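Local coordinates for methyl-CpG-binding domain protein 1 (Homo sapiens, PDB 5W9Q) that represses transcription at CpG islands, binding methylated CpG through its MBD domain and unmethylated CpG through its third CXXC zinc finger, the part described here, at residues A[23-28]-A[43-48]; A[13-18]-A[48-53]. All coordinates share one frame; numbering follows the deposited sequence.

Contact 1: residues A[23-28]-A[43-48]. With ZN (zinc ion), chain G; nucleotides of chain C.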
loop_
_atom_site.group_PDB
_atom_site.type_symbol
_atom_site.label_atom_id
_atom_site.label_comp_id
_atom_site.label_asym_id
_atom_site.label_seq_id
_atom_site.Cartn_x
_atom_site.Cartn_y
_atom_site.Cartn_z
ATOM N N GLY A 23 -1.847 8.979 -1.945
ATOM C CA GLY A 23 -2.073 9.697 -3.232
ATOM C C GLY A 23 -0.823 10.311 -3.861
ATOM O O GLY A 23 -0.946 11.033 -4.801
ATOM N N ARG A 24 0.363 9.992 -3.323
ATOM C CA ARG A 24 1.688 10.491 -3.806
ATOM C C ARG A 24 2.794 9.420 -4.058
ATOM O O ARG A 24 3.683 9.655 -4.855
ATOM C CB ARG A 24 2.247 11.518 -2.821
ATOM C CG ARG A 24 1.423 12.794 -2.691
ATOM C CD ARG A 24 1.629 13.719 -3.882
ATOM N NE ARG A 24 0.718 14.869 -3.864
ATOM C CZ ARG A 24 0.484 15.677 -4.906
ATOM N NH1 ARG A 24 -0.363 16.693 -4.772
ATOM N NH2 ARG A 24 1.085 15.476 -6.090
ATOM N N CYS A 25 2.716 8.251 -3.407
ATOM C CA CYS A 25 3.675 7.201 -3.545
ATOM C C CYS A 25 3.553 6.515 -4.986
ATOM O O CYS A 25 2.573 6.728 -5.786
ATOM C CB CYS A 25 3.464 6.172 -2.394
ATOM S SG CYS A 25 1.974 5.079 -2.611
ATOM N N ASP A 26 4.527 5.703 -5.326
ATOM C CA ASP A 26 4.521 5.071 -6.684
ATOM C C ASP A 26 3.207 4.183 -6.910
ATOM O O ASP A 26 2.577 4.271 -7.934
ATOM C CB ASP A 26 5.819 4.317 -6.943
ATOM C CG ASP A 26 6.100 3.230 -5.939
ATOM O OD1 ASP A 26 5.490 3.107 -4.850
ATOM O OD2 ASP A 26 6.972 2.460 -6.217
ATOM N N PHE A 27 2.817 3.418 -5.894
ATOM C CA PHE A 27 1.643 2.567 -5.972
ATOM C C PHE A 27 0.313 3.344 -6.083
ATOM O O PHE A 27 -0.619 2.945 -6.843
ATOM C CB PHE A 27 1.629 1.565 -4.782
ATOM C CG PHE A 27 2.823 0.570 -4.748
ATOM C CD1 PHE A 27 3.483 0.180 -5.889
ATOM C CD2 PHE A 27 3.257 0.027 -3.530
ATOM C CE1 PHE A 27 4.518 -0.731 -5.839
ATOM C CE2 PHE A 27 4.291 -0.899 -3.466
ATOM C CZ PHE A 27 4.934 -1.267 -4.620
ATOM N N CYS A 28 0.208 4.483 -5.364
ATOM C CA CYS A 28 -0.983 5.331 -5.442
ATOM C C CYS A 28 -1.083 5.959 -6.806
ATOM O O CYS A 28 -2.124 5.803 -7.490
ATOM C CB CYS A 28 -1.023 6.434 -4.335
ATOM S SG CYS A 28 -1.592 5.797 -2.769
ATOM N N LYS A 43 -1.221 -1.842 -3.081
ATOM C CA LYS A 43 -1.753 -0.815 -2.214
ATOM C C LYS A 43 -0.720 0.227 -1.859
ATOM O O LYS A 43 0.462 -0.001 -1.995
ATOM C CB LYS A 43 -2.464 -1.375 -1.004
ATOM C CG LYS A 43 -1.719 -2.231 -0.086
ATOM C CD LYS A 43 -2.537 -2.318 1.245
ATOM C CE LYS A 43 -2.261 -3.585 1.961
ATOM N NZ LYS A 43 -2.966 -3.567 3.262
ATOM N N CYS A 44 -1.232 1.396 -1.409
ATOM C CA CYS A 44 -0.398 2.549 -1.023
ATOM C C CYS A 44 0.825 2.048 -0.274
ATOM O O CYS A 44 0.679 1.220 0.680
ATOM C CB CYS A 44 -1.216 3.417 -0.051
ATOM S SG CYS A 44 -0.315 4.846 0.436
ATOM N N ARG A 45 1.989 2.527 -0.635
ATOM C CA ARG A 45 3.234 2.184 0.123
ATOM C C ARG A 45 3.073 2.346 1.665
ATOM O O ARG A 45 3.588 1.513 2.469
ATOM C CB ARG A 45 4.351 3.104 -0.269
ATOM C CG ARG A 45 4.970 2.837 -1.597
ATOM C CD ARG A 45 5.859 1.605 -1.569
ATOM N NE ARG A 45 6.482 1.423 -2.883
ATOM C CZ ARG A 45 7.350 0.478 -3.206
ATOM N NH1 ARG A 45 7.727 -0.466 -2.332
ATOM N NH2 ARG A 45 7.838 0.470 -4.446
ATOM N N TRP A 46 2.379 3.415 2.037
ATOM C CA TRP A 46 2.179 3.805 3.497
ATOM C C TRP A 46 1.043 3.004 4.198
ATOM O O TRP A 46 0.844 3.159 5.407
ATOM C CB TRP A 46 1.934 5.311 3.588
ATOM C CG TRP A 46 3.082 5.999 3.061
ATOM C CD1 TRP A 46 3.180 6.691 1.887
ATOM C CD2 TRP A 46 4.379 6.000 3.642
ATOM N NE1 TRP A 46 4.452 7.092 1.689
ATOM C CE2 TRP A 46 5.228 6.690 2.750
ATOM C CE3 TRP A 46 4.913 5.470 4.833
ATOM C CZ2 TRP A 46 6.605 6.930 3.039
ATOM C CZ3 TRP A 46 6.310 5.710 5.137
ATOM C CH2 TRP A 46 7.117 6.414 4.228
ATOM N N ARG A 47 0.331 2.129 3.437
ATOM C CA ARG A 47 -0.625 1.185 3.962
ATOM C C ARG A 47 -0.160 -0.265 3.889
ATOM O O ARG A 47 -0.919 -1.175 4.187
ATOM C CB ARG A 47 -1.975 1.386 3.268
ATOM C CG ARG A 47 -2.460 2.849 3.273
ATOM C CD ARG A 47 -3.774 3.033 2.522
ATOM N NE ARG A 47 -4.898 2.734 3.367
ATOM C CZ ARG A 47 -6.192 2.820 3.029
ATOM N NH1 ARG A 47 -7.146 2.579 3.958
ATOM N NH2 ARG A 47 -6.563 3.200 1.823
ATOM N N GLN A 48 1.083 -0.505 3.452
ATOM C CA GLN A 48 1.656 -1.854 3.447
ATOM C C GLN A 48 1.991 -2.283 4.888
ATOM O O GLN A 48 2.800 -1.616 5.598
ATOM C CB GLN A 48 2.876 -1.882 2.574
ATOM C CG GLN A 48 2.513 -1.562 1.135
ATOM C CD GLN A 48 1.919 -2.818 0.406
ATOM O OE1 GLN A 48 1.903 -3.921 1.002
ATOM N NE2 GLN A 48 1.437 -2.647 -0.838
HETATM ZN ZN ZN G . 0.296 6.040 -1.411
ATOM P P DA C 5 -6.333 -1.749 -2.121
ATOM O OP1 DA C 5 -6.534 -1.738 -0.674
ATOM O OP2 DA C 5 -5.696 -0.561 -2.777
ATOM O "O5'" DA C 5 -5.538 -3.101 -2.436
ATOM C "C5'" DA C 5 -5.974 -4.341 -1.845
ATOM C "C4'" DA C 5 -5.251 -5.498 -2.493
ATOM O "O4'" DA C 5 -5.676 -5.620 -3.890
ATOM C "C3'" DA C 5 -3.724 -5.322 -2.537
ATOM O "O3'" DA C 5 -2.970 -6.522 -2.320
ATOM C "C2'" DA C 5 -3.466 -4.928 -3.974
ATOM C "C1'" DA C 5 -4.504 -5.828 -4.642
ATOM N N9 DA C 5 -4.793 -5.590 -6.045
ATOM C C8 DA C 5 -4.751 -4.437 -6.783
ATOM N N7 DA C 5 -5.043 -4.613 -8.057
ATOM C C5 DA C 5 -5.291 -5.976 -8.154
ATOM C C6 DA C 5 -5.661 -6.802 -9.242
ATOM N N6 DA C 5 -5.830 -6.353 -10.485
ATOM N N1 DA C 5 -5.793 -8.129 -9.008
ATOM C C2 DA C 5 -5.580 -8.585 -7.765
ATOM N N3 DA C 5 -5.258 -7.903 -6.658
ATOM C C4 DA C 5 -5.139 -6.590 -6.926
#

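Contact 2: residues A[13-18]-A[48-53]. With ZN (zinc ion), chain H.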
loop_
_atom_site.group_PDB
_atom_site.type_symbol
_atom_site.label_atom_id
_atom_site.label_comp_id
_atom_site.label_asym_id
_atom_site.label_seq_id
_atom_site.Cartn_x
_atom_site.Cartn_y
_atom_site.Cartn_z
ATOM N N CYS A 13 -0.525 -1.941 13.315
ATOM C CA CYS A 13 0.686 -1.197 12.993
ATOM C C CYS A 13 0.219 0.089 12.331
ATOM O O CYS A 13 -0.971 0.239 11.996
ATOM C CB CYS A 13 1.618 -2.025 12.110
ATOM S SG CYS A 13 1.116 -2.235 10.379
ATOM N N ALA A 14 1.146 1.038 12.162
ATOM C CA ALA A 14 0.766 2.396 11.735
ATOM C C ALA A 14 0.311 2.347 10.301
ATOM O O ALA A 14 -0.532 3.128 9.906
ATOM C CB ALA A 14 1.924 3.387 11.900
ATOM N N ALA A 15 0.874 1.425 9.525
ATOM C CA ALA A 15 0.366 1.182 8.148
ATOM C C ALA A 15 -1.073 0.652 8.100
ATOM O O ALA A 15 -1.901 1.168 7.323
ATOM C CB ALA A 15 1.278 0.233 7.391
ATOM N N CYS A 16 -1.386 -0.357 8.929
ATOM C CA CYS A 16 -2.750 -0.931 8.911
ATOM C C CYS A 16 -3.715 0.086 9.504
ATOM O O CYS A 16 -4.795 0.209 9.022
ATOM C CB CYS A 16 -2.839 -2.252 9.684
ATOM S SG CYS A 16 -2.025 -3.667 8.911
ATOM N N LEU A 17 -3.313 0.829 10.560
ATOM C CA LEU A 17 -4.206 1.873 11.139
ATOM C C LEU A 17 -4.527 3.079 10.179
ATOM O O LEU A 17 -5.516 3.799 10.378
ATOM C CB LEU A 17 -3.656 2.404 12.497
ATOM N N ARG A 18 -3.692 3.300 9.168
ATOM C CA ARG A 18 -3.879 4.429 8.233
ATOM C C ARG A 18 -5.239 4.364 7.471
ATOM O O ARG A 18 -5.657 3.319 7.028
ATOM C CB ARG A 18 -2.728 4.477 7.228
ATOM C CG ARG A 18 -2.456 5.878 6.711
ATOM C CD ARG A 18 -1.883 5.838 5.292
ATOM N NE ARG A 18 -1.643 7.191 4.765
ATOM C CZ ARG A 18 -0.665 8.012 5.156
ATOM N NH1 ARG A 18 -0.563 9.215 4.584
ATOM N NH2 ARG A 18 0.212 7.661 6.118
ATOM N N GLN A 48 1.083 -0.505 3.452
ATOM C CA GLN A 48 1.656 -1.854 3.447
ATOM C C GLN A 48 1.991 -2.283 4.888
ATOM O O GLN A 48 2.800 -1.616 5.598
ATOM C CB GLN A 48 2.876 -1.882 2.574
ATOM C CG GLN A 48 2.513 -1.562 1.135
ATOM C CD GLN A 48 1.919 -2.818 0.406
ATOM O OE1 GLN A 48 1.903 -3.921 1.002
ATOM N NE2 GLN A 48 1.437 -2.647 -0.838
ATOM N N CYS A 49 1.365 -3.371 5.329
ATOM C CA CYS A 49 1.560 -3.850 6.701
ATOM C C CYS A 49 3.021 -4.126 7.069
ATOM O O CYS A 49 3.730 -4.854 6.355
ATOM C CB CYS A 49 0.769 -5.131 6.897
ATOM S SG CYS A 49 0.922 -5.721 8.612
ATOM N N LEU A 50 3.457 -3.577 8.214
ATOM C CA LEU A 50 4.850 -3.705 8.645
ATOM C C LEU A 50 5.238 -5.125 9.134
ATOM O O LEU A 50 6.450 -5.421 9.306
ATOM C CB LEU A 50 5.157 -2.659 9.776
ATOM C CG LEU A 50 4.852 -1.191 9.382
ATOM C CD1 LEU A 50 4.948 -0.229 10.520
ATOM C CD2 LEU A 50 5.751 -0.772 8.219
ATOM N N GLN A 51 4.235 -5.966 9.439
ATOM C CA GLN A 51 4.462 -7.346 9.904
ATOM C C GLN A 51 4.183 -8.360 8.747
ATOM O O GLN A 51 4.944 -9.340 8.548
ATOM C CB GLN A 51 3.583 -7.639 11.128
ATOM C CG GLN A 51 3.911 -6.854 12.413
ATOM N N PHE A 52 3.121 -8.124 7.975
ATOM C CA PHE A 52 2.628 -9.151 7.008
ATOM C C PHE A 52 2.924 -8.880 5.545
ATOM O O PHE A 52 2.872 -9.824 4.754
ATOM C CB PHE A 52 1.120 -9.430 7.188
ATOM C CG PHE A 52 0.718 -9.932 8.565
ATOM C CD1 PHE A 52 1.643 -10.452 9.493
ATOM C CD2 PHE A 52 -0.624 -9.932 8.923
ATOM C CE1 PHE A 52 1.243 -10.893 10.733
ATOM C CE2 PHE A 52 -1.028 -10.398 10.173
ATOM C CZ PHE A 52 -0.101 -10.880 11.077
ATOM N N ALA A 53 3.255 -7.648 5.158
ATOM C CA ALA A 53 3.470 -7.354 3.722
ATOM C C ALA A 53 4.789 -7.889 3.332
ATOM O O ALA A 53 5.716 -7.890 4.132
ATOM C CB ALA A 53 3.411 -5.899 3.415
HETATM ZN ZN ZN H . -0.060 -4.230 10.089
#

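Contact 1: residues A[23-28]-A[43-48]
R45 reaches from the loop after helix 26-30 across to D26 and F27 at the start of that helix. Its CB lies beside CB of C25, and CG continues that apolar contact while also passing close to OD1 of D26. At CG the chain bends (chi2 -74°), which carries CD past the CD2-CE2 edge of the F27 ring and sets NE over the ring near CE2. The guanidinium is bonded at one edge and stacked on one face. NE donates to D26 OD1 at 2.8 Å and NH2 donates to D26 OD2, also at 2.8 Å, a side-on bidentate salt bridge in which both oxygens use their syn lone pairs and the carboxylate and guanidinium are nearly coplanar. The stacked face lies flat on F27, the planes 15° apart, with CZ of R45 3.3 Å from CZ of F27: a cation-pi stack. NH1 turns to the carbonyl of R56 in the C-terminal tail.

Behind this side chain lies one of the two Cys4 zinc sites of the CXXC finger: C25, C28 and C44 bind the zinc ion, and C22 is the fourth ligand. C25 SG, 2.3 Å from the zinc, also accepts R45 N at 3.2 Å and, as the N-cap of helix 26-30, C28 N. With an alanine in place of R45, the D26 carboxylate would probably lose its charged mate and the F27 ring its flat stacking partner, while the backbone bond to C25 SG could remain. The K43 carbonyl oxygen approaches CD2 of F27 obliquely at 3.2 Å; the same oxygen accepts Q48 NE2 from above the carbonyl plane at 3.0 Å. CB of K43 packs near phosphate oxygen OP2 of DA5 in DNA chain C.

Contact 2: residues A[13-18]-A[48-53]
The SG of C13 is gripped three ways: it binds the zinc ion at 2.3 Å, accepts C16 N at 3.4 Å, and accepts L50 N across the contact at 3.5 Å. The bond from L50 is nearly straight, with an N-H...S angle of 169°. C13 sits at the N-cap of the short, weakly bonded helix 14-17, so the bond from C16 is a capping bond. With chi1 at 73°, SG stands between the backbone N and the carbonyl carbon of its own residue, from where it meets both amides and the metal.

C16 SG and C49 SG are also ligands of this zinc, and C10 supplies the fourth, completing the second Cys4 site of the CXXC finger. C10, C13 and C16 come from the start of the domain, whereas C49 follows more than 30 residues later. The SG of C49 is turned beside its own carbonyl carbon (chi1 -177°), where the amides that follow reach it: it receives Q51 N and F52 N, the latter at 3.3 Å, in addition to the metal.

The L50 side chain runs along C13: its CG is 4.0 Å from C13 SG and its CD1 lies near C13 CB. CB of A15 faces the other segment and presses closely on Q48 O, at 3.0 Å, and makes a looser apolar contact with CG of L50 at 4.3 Å.

The two amides directed at C13 SG and the two at C49 SG would be expected to ease the negative charge that four thiolates bring to the zinc.

In the fold
The two contacts lie with their centres about 12 Å apart, contact 1 nearer the middle of the chain and contact 2 farther out. Along the sequence contact 1 is nested inside the loop that contact 2 closes: 13-18, then 23-28, then the continuous run 43-53, in which Q48 belongs to both. Helices 14-17 and 26-30 follow one another, each starting within one zinc site. The two contacts also touch, the CB of A15 packing against the backbone of W46 and R47. With almost no regular secondary structure, the finger probably owes much of its order to the two zinc ions; the returning segment 43-53 gives a ligand to each and also brings K43 to the bound DNA.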